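Local coordinates for halogenase (Chondromyces crocatus, PDB 3E1T), which binds FAD and acts as the chondrochloren halogenase, probably placing chlorine on that natural product or a precursor of it, at residues L62-E67 with S121-V126; G218-I223 with D257-I262; N331-G336 with Q341-E346. One frame throughout, in Å; residues are numbered along the deposited sequence.

Interaction 1: residues L62-E67 with S121-V126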
loop_
_atom_site.group_PDB
_atom_site.type_symbol
_atom_site.label_atom_id
_atom_site.label_comp_id
_atom_site.label_asym_id
_atom_site.label_seq_id
_atom_site.Cartn_x
_atom_site.Cartn_y
_atom_site.Cartn_z
ATOM N N LEU A 62 -13.168 -13.851 -0.561
ATOM C CA LEU A 62 -13.334 -13.989 0.885
ATOM C C LEU A 62 -14.808 -14.104 1.303
ATOM O O LEU A 62 -15.105 -14.436 2.451
ATOM C CB LEU A 62 -12.686 -12.808 1.619
ATOM C CG LEU A 62 -11.159 -12.633 1.535
ATOM C CD1 LEU A 62 -10.777 -11.215 1.933
ATOM C CD2 LEU A 62 -10.424 -13.654 2.403
ATOM N N GLY A 63 -15.715 -13.817 0.371
ATOM C CA GLY A 63 -17.156 -13.851 0.632
ATOM C C GLY A 63 -17.645 -12.682 1.463
ATOM O O GLY A 63 -18.439 -12.860 2.391
ATOM N N LEU A 64 -17.173 -11.480 1.138
ATOM C CA LEU A 64 -17.568 -10.287 1.885
ATOM C C LEU A 64 -18.361 -9.267 1.068
ATOM O O LEU A 64 -18.704 -8.198 1.582
ATOM C CB LEU A 64 -16.346 -9.610 2.524
ATOM C CG LEU A 64 -15.745 -10.252 3.773
ATOM C CD1 LEU A 64 -14.538 -9.463 4.230
ATOM C CD2 LEU A 64 -16.768 -10.358 4.901
ATOM N N THR A 65 -18.652 -9.596 -0.190
ATOM C CA THR A 65 -19.381 -8.691 -1.086
ATOM C C THR A 65 -20.578 -8.032 -0.392
ATOM O O THR A 65 -20.653 -6.802 -0.302
ATOM C CB THR A 65 -19.862 -9.418 -2.361
ATOM O OG1 THR A 65 -18.770 -10.124 -2.962
ATOM C CG2 THR A 65 -20.432 -8.434 -3.360
ATOM N N ASP A 66 -21.494 -8.853 0.118
ATOM C CA ASP A 66 -22.740 -8.353 0.692
ATOM C C ASP A 66 -22.480 -7.474 1.911
ATOM O O ASP A 66 -23.068 -6.399 2.036
ATOM C CB ASP A 66 -23.696 -9.505 1.042
ATOM C CG ASP A 66 -23.898 -10.488 -0.113
ATOM O OD1 ASP A 66 -24.539 -11.540 0.118
ATOM O OD2 ASP A 66 -23.418 -10.228 -1.243
ATOM N N GLU A 67 -21.581 -7.920 2.788
ATOM C CA GLU A 67 -21.244 -7.171 4.001
ATOM C C GLU A 67 -20.566 -5.822 3.707
ATOM O O GLU A 67 -20.744 -4.858 4.454
ATOM C CB GLU A 67 -20.389 -8.021 4.940
ATOM C CG GLU A 67 -20.547 -7.649 6.413
ATOM C CD GLU A 67 -19.653 -8.462 7.346
ATOM O OE1 GLU A 67 -19.238 -9.587 6.972
ATOM O OE2 GLU A 67 -19.374 -7.973 8.467
ATOM N N SER A 121 -12.312 -13.662 9.286
ATOM C CA SER A 121 -11.265 -14.666 9.510
ATOM C C SER A 121 -11.747 -15.729 10.496
ATOM O O SER A 121 -11.646 -16.926 10.225
ATOM C CB SER A 121 -9.982 -14.018 10.054
ATOM O OG SER A 121 -9.235 -13.375 9.032
ATOM N N GLU A 122 -12.256 -15.266 11.637
ATOM C CA GLU A 122 -12.782 -16.142 12.678
ATOM C C GLU A 122 -13.810 -17.096 12.100
ATOM O O GLU A 122 -13.637 -18.314 12.170
ATOM C CB GLU A 122 -13.393 -15.316 13.804
ATOM C CG GLU A 122 -12.360 -14.532 14.575
ATOM C CD GLU A 122 -12.958 -13.518 15.510
ATOM O OE1 GLU A 122 -14.108 -13.071 15.272
ATOM O OE2 GLU A 122 -12.267 -13.149 16.486
ATOM N N ARG A 123 -14.843 -16.521 11.489
ATOM C CA ARG A 123 -15.914 -17.260 10.828
ATOM C C ARG A 123 -15.425 -18.209 9.734
ATOM O O ARG A 123 -16.118 -19.168 9.391
ATOM C CB ARG A 123 -16.940 -16.288 10.230
ATOM C CG ARG A 123 -17.576 -15.336 11.244
ATOM C CD ARG A 123 -18.808 -14.659 10.659
ATOM N NE ARG A 123 -18.513 -13.911 9.433
ATOM C CZ ARG A 123 -18.360 -12.589 9.365
ATOM N NH1 ARG A 123 -18.474 -11.837 10.455
ATOM N NH2 ARG A 123 -18.092 -12.017 8.199
ATOM N N LYS A 124 -14.251 -17.940 9.170
ATOM C CA LYS A 124 -13.680 -18.844 8.161
ATOM C C LYS A 124 -12.916 -19.976 8.822
ATOM O O LYS A 124 -12.472 -20.920 8.154
ATOM C CB LYS A 124 -12.788 -18.090 7.161
ATOM C CG LYS A 124 -13.558 -17.254 6.146
ATOM C CD LYS A 124 -14.375 -18.119 5.201
ATOM C CE LYS A 124 -15.189 -17.273 4.234
ATOM N NZ LYS A 124 -16.157 -18.106 3.470
ATOM N N GLY A 125 -12.758 -19.865 10.138
ATOM C CA GLY A 125 -12.130 -20.912 10.932
ATOM C C GLY A 125 -10.767 -20.565 11.499
ATOM O O GLY A 125 -10.038 -21.456 11.952
ATOM N N VAL A 126 -10.411 -19.280 11.467
ATOM C CA VAL A 126 -9.093 -18.848 11.938
ATOM C C VAL A 126 -9.133 -18.611 13.440
ATOM O O VAL A 126 -10.060 -17.984 13.955
ATOM C CB VAL A 126 -8.583 -17.556 11.227
ATOM C CG1 VAL A 126 -7.259 -17.106 11.823
ATOM C CG2 VAL A 126 -8.439 -17.776 9.719
HETATM O O HOH W 1 -17.401 -9.606 9.172
#

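Interaction 2: residues G218-I223 with D257-I262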
loop_
_atom_site.group_PDB
_atom_site.type_symbol
_atom_site.label_atom_id
_atom_site.label_comp_id
_atom_site.label_asym_id
_atom_site.label_seq_id
_atom_site.Cartn_x
_atom_site.Cartn_y
_atom_site.Cartn_z
ATOM N N GLY A 218 4.581 19.843 -2.270
ATOM C CA GLY A 218 4.171 18.435 -2.303
ATOM C C GLY A 218 2.775 18.268 -2.826
ATOM O O GLY A 218 2.387 18.936 -3.782
ATOM N N TRP A 219 2.011 17.375 -2.208
ATOM C CA TRP A 219 0.642 17.139 -2.645
ATOM C C TRP A 219 -0.262 16.693 -1.509
ATOM O O TRP A 219 0.209 16.199 -0.488
ATOM C CB TRP A 219 0.580 16.148 -3.829
ATOM C CG TRP A 219 1.071 14.750 -3.522
ATOM C CD1 TRP A 219 2.365 14.318 -3.533
ATOM C CD2 TRP A 219 0.268 13.605 -3.191
ATOM N NE1 TRP A 219 2.421 12.976 -3.216
ATOM C CE2 TRP A 219 1.151 12.517 -2.997
ATOM C CE3 TRP A 219 -1.104 13.400 -3.018
ATOM C CZ2 TRP A 219 0.705 11.241 -2.635
ATOM C CZ3 TRP A 219 -1.553 12.128 -2.668
ATOM C CH2 TRP A 219 -0.648 11.063 -2.481
ATOM N N PHE A 220 -1.564 16.893 -1.700
ATOM C CA PHE A 220 -2.579 16.533 -0.718
ATOM C C PHE A 220 -3.421 15.370 -1.214
ATOM O O PHE A 220 -3.690 15.260 -2.415
ATOM C CB PHE A 220 -3.520 17.720 -0.482
ATOM C CG PHE A 220 -3.125 18.609 0.646
ATOM C CD1 PHE A 220 -3.494 18.298 1.952
ATOM C CD2 PHE A 220 -2.424 19.784 0.403
ATOM C CE1 PHE A 220 -3.140 19.130 3.013
ATOM C CE2 PHE A 220 -2.060 20.630 1.443
ATOM C CZ PHE A 220 -2.423 20.313 2.756
ATOM N N TRP A 221 -3.838 14.502 -0.301
ATOM C CA TRP A 221 -4.993 13.649 -0.562
ATOM C C TRP A 221 -6.199 14.165 0.211
ATOM O O TRP A 221 -6.050 14.838 1.239
ATOM C CB TRP A 221 -4.723 12.169 -0.253
ATOM C CG TRP A 221 -4.757 11.783 1.214
ATOM C CD1 TRP A 221 -5.868 11.601 1.991
ATOM C CD2 TRP A 221 -3.628 11.482 2.054
ATOM N NE1 TRP A 221 -5.504 11.237 3.273
ATOM C CE2 TRP A 221 -4.136 11.144 3.333
ATOM C CE3 TRP A 221 -2.237 11.486 1.856
ATOM C CZ2 TRP A 221 -3.305 10.802 4.405
ATOM C CZ3 TRP A 221 -1.408 11.132 2.920
ATOM C CH2 TRP A 221 -1.949 10.804 4.188
ATOM N N TYR A 222 -7.388 13.839 -0.292
ATOM C CA TYR A 222 -8.666 14.329 0.245
ATOM C C TYR A 222 -9.666 13.212 -0.003
ATOM O O TYR A 222 -10.162 13.053 -1.112
ATOM C CB TYR A 222 -9.105 15.604 -0.485
ATOM C CG TYR A 222 -10.334 16.309 0.095
ATOM C CD1 TYR A 222 -10.190 17.315 1.048
ATOM C CD2 TYR A 222 -11.628 15.997 -0.336
ATOM C CE1 TYR A 222 -11.300 17.983 1.576
ATOM C CE2 TYR A 222 -12.767 16.676 0.190
ATOM C CZ TYR A 222 -12.585 17.659 1.145
ATOM O OH TYR A 222 -13.662 18.349 1.684
ATOM N N ILE A 223 -9.908 12.406 1.023
ATOM C CA ILE A 223 -10.698 11.187 0.891
ATOM C C ILE A 223 -11.958 11.328 1.726
ATOM O O ILE A 223 -11.867 11.499 2.947
ATOM C CB ILE A 223 -9.922 9.947 1.376
ATOM C CG1 ILE A 223 -8.612 9.781 0.591
ATOM C CG2 ILE A 223 -10.798 8.693 1.291
ATOM C CD1 ILE A 223 -7.626 8.762 1.200
ATOM N N ASP A 257 -3.730 26.047 3.591
ATOM C CA ASP A 257 -3.857 27.407 3.054
ATOM C C ASP A 257 -3.120 27.603 1.730
ATOM O O ASP A 257 -3.519 28.428 0.910
ATOM C CB ASP A 257 -3.364 28.437 4.073
ATOM C CG ASP A 257 -4.324 28.627 5.239
ATOM O OD1 ASP A 257 -5.404 27.979 5.273
ATOM O OD2 ASP A 257 -3.997 29.441 6.131
ATOM N N ARG A 258 -2.056 26.835 1.517
ATOM C CA ARG A 258 -1.195 27.010 0.341
ATOM C C ARG A 258 -1.603 26.141 -0.848
ATOM O O ARG A 258 -0.947 26.142 -1.891
ATOM C CB ARG A 258 0.265 26.751 0.710
ATOM C CG ARG A 258 0.864 27.785 1.653
ATOM C CD ARG A 258 2.282 27.392 1.999
ATOM N NE ARG A 258 3.101 27.292 0.796
ATOM C CZ ARG A 258 4.243 26.613 0.703
ATOM N NH1 ARG A 258 4.728 25.943 1.753
ATOM N NH2 ARG A 258 4.901 26.608 -0.448
ATOM N N CYS A 259 -2.693 25.404 -0.694
ATOM C CA CYS A 259 -3.216 24.580 -1.781
ATOM C C CYS A 259 -4.667 24.974 -2.081
ATOM O O CYS A 259 -5.586 24.496 -1.417
ATOM C CB CYS A 259 -3.115 23.092 -1.428
ATOM S SG CYS A 259 -3.697 21.990 -2.739
ATOM N N PRO A 260 -4.873 25.870 -3.066
ATOM C CA PRO A 260 -6.201 26.409 -3.407
ATOM C C PRO A 260 -7.399 25.452 -3.283
ATOM O O PRO A 260 -8.317 25.734 -2.497
ATOM C CB PRO A 260 -6.010 26.886 -4.843
ATOM C CG PRO A 260 -4.617 27.404 -4.837
ATOM C CD PRO A 260 -3.825 26.478 -3.911
ATOM N N ILE A 261 -7.402 24.342 -4.026
ATOM C CA ILE A 261 -8.541 23.416 -3.970
ATOM C C ILE A 261 -8.802 22.867 -2.562
ATOM O O ILE A 261 -9.958 22.754 -2.145
ATOM C CB ILE A 261 -8.469 22.268 -5.023
ATOM C CG1 ILE A 261 -9.734 21.398 -4.954
ATOM C CG2 ILE A 261 -7.204 21.419 -4.849
ATOM C CD1 ILE A 261 -10.074 20.674 -6.254
ATOM N N ILE A 262 -7.733 22.558 -1.830
ATOM C CA ILE A 262 -7.869 22.036 -0.472
ATOM C C ILE A 262 -8.335 23.139 0.476
ATOM O O ILE A 262 -9.177 22.896 1.347
ATOM C CB ILE A 262 -6.546 21.388 0.048
ATOM C CG1 ILE A 262 -6.069 20.258 -0.885
ATOM C CG2 ILE A 262 -6.691 20.918 1.505
ATOM C CD1 ILE A 262 -7.087 19.138 -1.170
#

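Interaction 3: residues N331-G336 with Q341-E346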
loop_
_atom_site.group_PDB
_atom_site.type_symbol
_atom_site.label_atom_id
_atom_site.label_comp_id
_atom_site.label_asym_id
_atom_site.label_seq_id
_atom_site.Cartn_x
_atom_site.Cartn_y
_atom_site.Cartn_z
ATOM N N ASN A 331 -1.224 -23.295 0.764
ATOM C CA ASN A 331 -2.274 -24.279 0.448
ATOM C C ASN A 331 -1.797 -25.370 -0.506
ATOM O O ASN A 331 -2.284 -26.502 -0.449
ATOM C CB ASN A 331 -3.528 -23.602 -0.123
ATOM C CG ASN A 331 -4.314 -22.839 0.923
ATOM O OD1 ASN A 331 -4.190 -23.092 2.132
ATOM N ND2 ASN A 331 -5.148 -21.900 0.466
ATOM N N THR A 332 -0.837 -25.036 -1.367
ATOM C CA THR A 332 -0.286 -25.989 -2.332
ATOM C C THR A 332 0.779 -26.906 -1.714
ATOM O O THR A 332 0.903 -28.069 -2.092
ATOM C CB THR A 332 0.281 -25.268 -3.574
ATOM O OG1 THR A 332 -0.737 -24.443 -4.154
ATOM C CG2 THR A 332 0.750 -26.262 -4.619
ATOM N N CYS A 333 1.541 -26.376 -0.763
ATOM C CA CYS A 333 2.572 -27.144 -0.066
ATOM C C CYS A 333 1.984 -28.039 1.030
ATOM O O CYS A 333 2.459 -29.153 1.249
ATOM C CB CYS A 333 3.635 -26.209 0.512
ATOM S SG CYS A 333 4.660 -25.429 -0.759
ATOM N N LEU A 334 0.953 -27.549 1.711
ATOM C CA LEU A 334 0.263 -28.333 2.731
ATOM C C LEU A 334 -0.559 -29.473 2.126
ATOM O O LEU A 334 -1.082 -30.324 2.853
ATOM C CB LEU A 334 -0.626 -27.443 3.594
ATOM C CG LEU A 334 0.056 -26.476 4.558
ATOM C CD1 LEU A 334 -1.000 -25.647 5.253
ATOM C CD2 LEU A 334 0.932 -27.201 5.573
ATOM N N ALA A 335 -0.666 -29.475 0.798
ATOM C CA ALA A 335 -1.326 -30.537 0.054
ATOM C C ALA A 335 -0.299 -31.456 -0.623
ATOM O O ALA A 335 -0.656 -32.301 -1.449
ATOM C CB ALA A 335 -2.284 -29.944 -0.969
ATOM N N GLY A 336 0.973 -31.278 -0.270
ATOM C CA GLY A 336 2.055 -32.147 -0.739
ATOM C C GLY A 336 2.380 -32.069 -2.220
ATOM O O GLY A 336 3.132 -32.897 -2.739
ATOM N N GLN A 341 10.171 -24.348 -2.576
ATOM C CA GLN A 341 10.940 -23.437 -3.412
ATOM C C GLN A 341 10.157 -22.941 -4.627
ATOM O O GLN A 341 10.127 -21.741 -4.877
ATOM C CB GLN A 341 12.277 -24.036 -3.837
ATOM C CG GLN A 341 13.218 -23.000 -4.420
ATOM C CD GLN A 341 14.668 -23.374 -4.263
ATOM O OE1 GLN A 341 15.212 -24.134 -5.062
ATOM N NE2 GLN A 341 15.312 -22.831 -3.230
ATOM N N ARG A 342 9.525 -23.853 -5.372
ATOM C CA ARG A 342 8.753 -23.467 -6.557
ATOM C C ARG A 342 7.614 -22.514 -6.207
ATOM O O ARG A 342 7.400 -21.520 -6.903
ATOM C CB ARG A 342 8.219 -24.683 -7.334
ATOM C CG ARG A 342 7.359 -24.295 -8.536
ATOM C CD ARG A 342 7.161 -25.419 -9.552
ATOM N NE ARG A 342 6.861 -24.873 -10.880
ATOM C CZ ARG A 342 6.436 -25.577 -11.930
ATOM N NH1 ARG A 342 6.244 -26.894 -11.845
ATOM N NH2 ARG A 342 6.196 -24.953 -13.080
ATOM N N CYS A 343 6.909 -22.804 -5.118
ATOM C CA CYS A 343 5.745 -22.015 -4.727
ATOM C C CYS A 343 6.080 -20.633 -4.136
ATOM O O CYS A 343 5.394 -19.647 -4.428
ATOM C CB CYS A 343 4.843 -22.821 -3.793
ATOM S SG CYS A 343 3.893 -24.077 -4.687
ATOM N N PHE A 344 7.126 -20.561 -3.315
ATOM C CA PHE A 344 7.502 -19.289 -2.708
ATOM C C PHE A 344 8.349 -18.422 -3.652
ATOM O O PHE A 344 8.336 -17.195 -3.551
ATOM C CB PHE A 344 8.156 -19.498 -1.347
ATOM C CG PHE A 344 7.175 -19.857 -0.256
ATOM C CD1 PHE A 344 6.629 -18.869 0.554
ATOM C CD2 PHE A 344 6.786 -21.183 -0.056
ATOM C CE1 PHE A 344 5.718 -19.188 1.569
ATOM C CE2 PHE A 344 5.875 -21.522 0.947
ATOM C CZ PHE A 344 5.340 -20.520 1.772
ATOM N N GLU A 345 9.051 -19.057 -4.587
ATOM C CA GLU A 345 9.715 -18.329 -5.663
ATOM C C GLU A 345 8.687 -17.672 -6.582
ATOM O O GLU A 345 8.894 -16.552 -7.044
ATOM C CB GLU A 345 10.630 -19.244 -6.472
ATOM C CG GLU A 345 11.991 -19.465 -5.843
ATOM C CD GLU A 345 12.874 -20.380 -6.677
ATOM O OE1 GLU A 345 12.324 -21.270 -7.387
ATOM O OE2 GLU A 345 14.121 -20.209 -6.619
ATOM N N GLU A 346 7.576 -18.365 -6.823
ATOM C CA GLU A 346 6.475 -17.823 -7.618
ATOM C C GLU A 346 5.797 -16.645 -6.927
ATOM O O GLU A 346 5.467 -15.644 -7.562
ATOM C CB GLU A 346 5.447 -18.912 -7.930
ATOM C CG GLU A 346 4.391 -18.507 -8.974
ATOM C CD GLU A 346 4.969 -18.304 -10.379
ATOM O OE1 GLU A 346 6.210 -18.376 -10.567
ATOM O OE2 GLU A 346 4.173 -18.055 -11.305
#

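Interaction 1: residues L62-E67 with S121-V126
Arg123, in segment 121-126, reaches across to Glu67 in helix 65-69 and to Leu64 just before it. From CB, which heads for the partner segment, CG lies beside the backbone N (chi1 -58°), CD continues nearly straight, and a bend at chi3 swings NE and the guanidinium round. CZ is the first atom to come near, 3.9 Å from OE1 of Glu67. NH2 then closes a salt bridge to the same OE1 at 3.0 Å; the hydrogen bond inside it is weak, with a bent N-H...O angle of 127°, and the carboxylate and guanidinium planes are 47° apart, so the two groups do not pair flat. NH2 also has CD2 of Leu64 at the guanidinium edge, near its plane. A water adds a second route between the charges: it accepts from Arg123 NH2 and donates to Glu67 OE2. Each segment holds a Schellman motif, Gly63 or Gly125 with positive phi closing the preceding helix, and the contact brings these turns and the first turn of helix 65-69 together. The chain of Lys124 folds at chi2 to lay CE 3.4 Å from the carbonyl O of Leu62, while its NZ stays 4.0 Å from that oxygen, which instead accepts a hydrogen bond from Asn120 ND2. Behind the charged pair, toward the protein interior, Leu64 packs on Met116, Leu117 and Asn120 of helix 110-123, and the side chain of Leu62 rests on Ser24 and Phe25 of helix 17-27.

Interaction 2: residues G218-I223 with D257-I262
A methyl group of Ile262 stands almost squarely on the Phe220 ring: CG2 lies 4.2 Å from the ring centroid and only 10° off the normal, a CH-pi contact over the centre of one face. The other branch of Ile262 continues along the strand, CG1 pressing on Phe220 CB at 3.6 Å and CD1 ending 4.1 Å from Tyr222 CB, so one isoleucine spans two residues that point to the same side. Phe220 holds chi1 at -92°, away from a staggered position, to present its ring this way. Cys259, at the N-cap position of helix 260-266, meets the ring obliquely: CB is 3.8 Å from Phe220 CD2, and SG, anti to its backbone N (chi1 -178°), makes a sulfur-aromatic contact 5.2 Å from the centroid. A serine at Phe220 would probably open a gap beneath Ile262 and leave its CG2 without an aromatic face and Cys259 without its ring partner. The hydroxyl of Tyr222 is bonded to Lys200 O, and its ring meets Tyr265 edge-to-face. Trp221 points the other way and touches FAD, consistent with strand 218-224 separating the flavin side from this hydrophobic layer. The contact packs helices on one face of the large mixed sheet, where strands 210-215 and 229-237 flank strand 218-224 and helix 248-257 brings Leu252, Tyr255 and Ile256 against Phe220.

Interaction 3: residues N331-G336 with Q341-E346
Cys343 packs against Thr332 and Cys333 of helix 315-333 by both of its side-chain atoms. Its SG lies against the methyl of Thr332, 3.8 Å from CG2, while its CB meets the sulfur of Cys333 at 4.0 Å. The two sulfurs, Cys333 SG and Cys343 SG, are 4.2 Å apart, far too distant for a disulfide, and the cysteines act here as compact apolar groups. Cys333 SG also comes obliquely to the Phe344 ring, more loosely, 4.4 Å from CE2. Thr332 is split in its duties: with chi1 at -56° its CG2 stands anti to the backbone N and faces Cys343, while OG1 turns to the carbonyl O of Arg328 one turn earlier and to the backbone N of Trp502. This buried contact holds together two consecutive helices, 315-333 and 340-368, across a short connection. Gly336, with positive phi, is the C-prime residue of the Schellman motif that ends the first helix; its N bonds back to Cys333 O at 3.0 Å, and Glu337 N returns to Thr332 O. The second helix starts almost at once, and the Ser339 hydroxyl accepts from the backbone N of Arg342. Further out, Ala329 lies against both Cys343 and Phe344, Ile330 adds to the support of the Phe344 ring, and Phe163 of strand 163-166 touches Cys333. Asn331 ties the first helix to the carbonyls of Phe25 and Leu500 through ND2.

Overall arrangement
The three contacts follow one another along the chain and none touches another. Interactions 1 and 3 are the nearer pair, with centres 24 Å and nearest atoms about 10 Å apart. Helix 17-27 links them, since Phe25 has its side chain against Leu62 and its carbonyl O bonded to Asn331. Interaction 2 lies far off, its centre 37 Å from that of interaction 1 and 45 Å from that of interaction 3, the latter on the opposite side of the chain's centre. Among the three, interaction 2 holds a residue of the FAD pocket, Trp221, which touches the cofactor; the side chain of Leu62 in interaction 1 is about 11 Å from it.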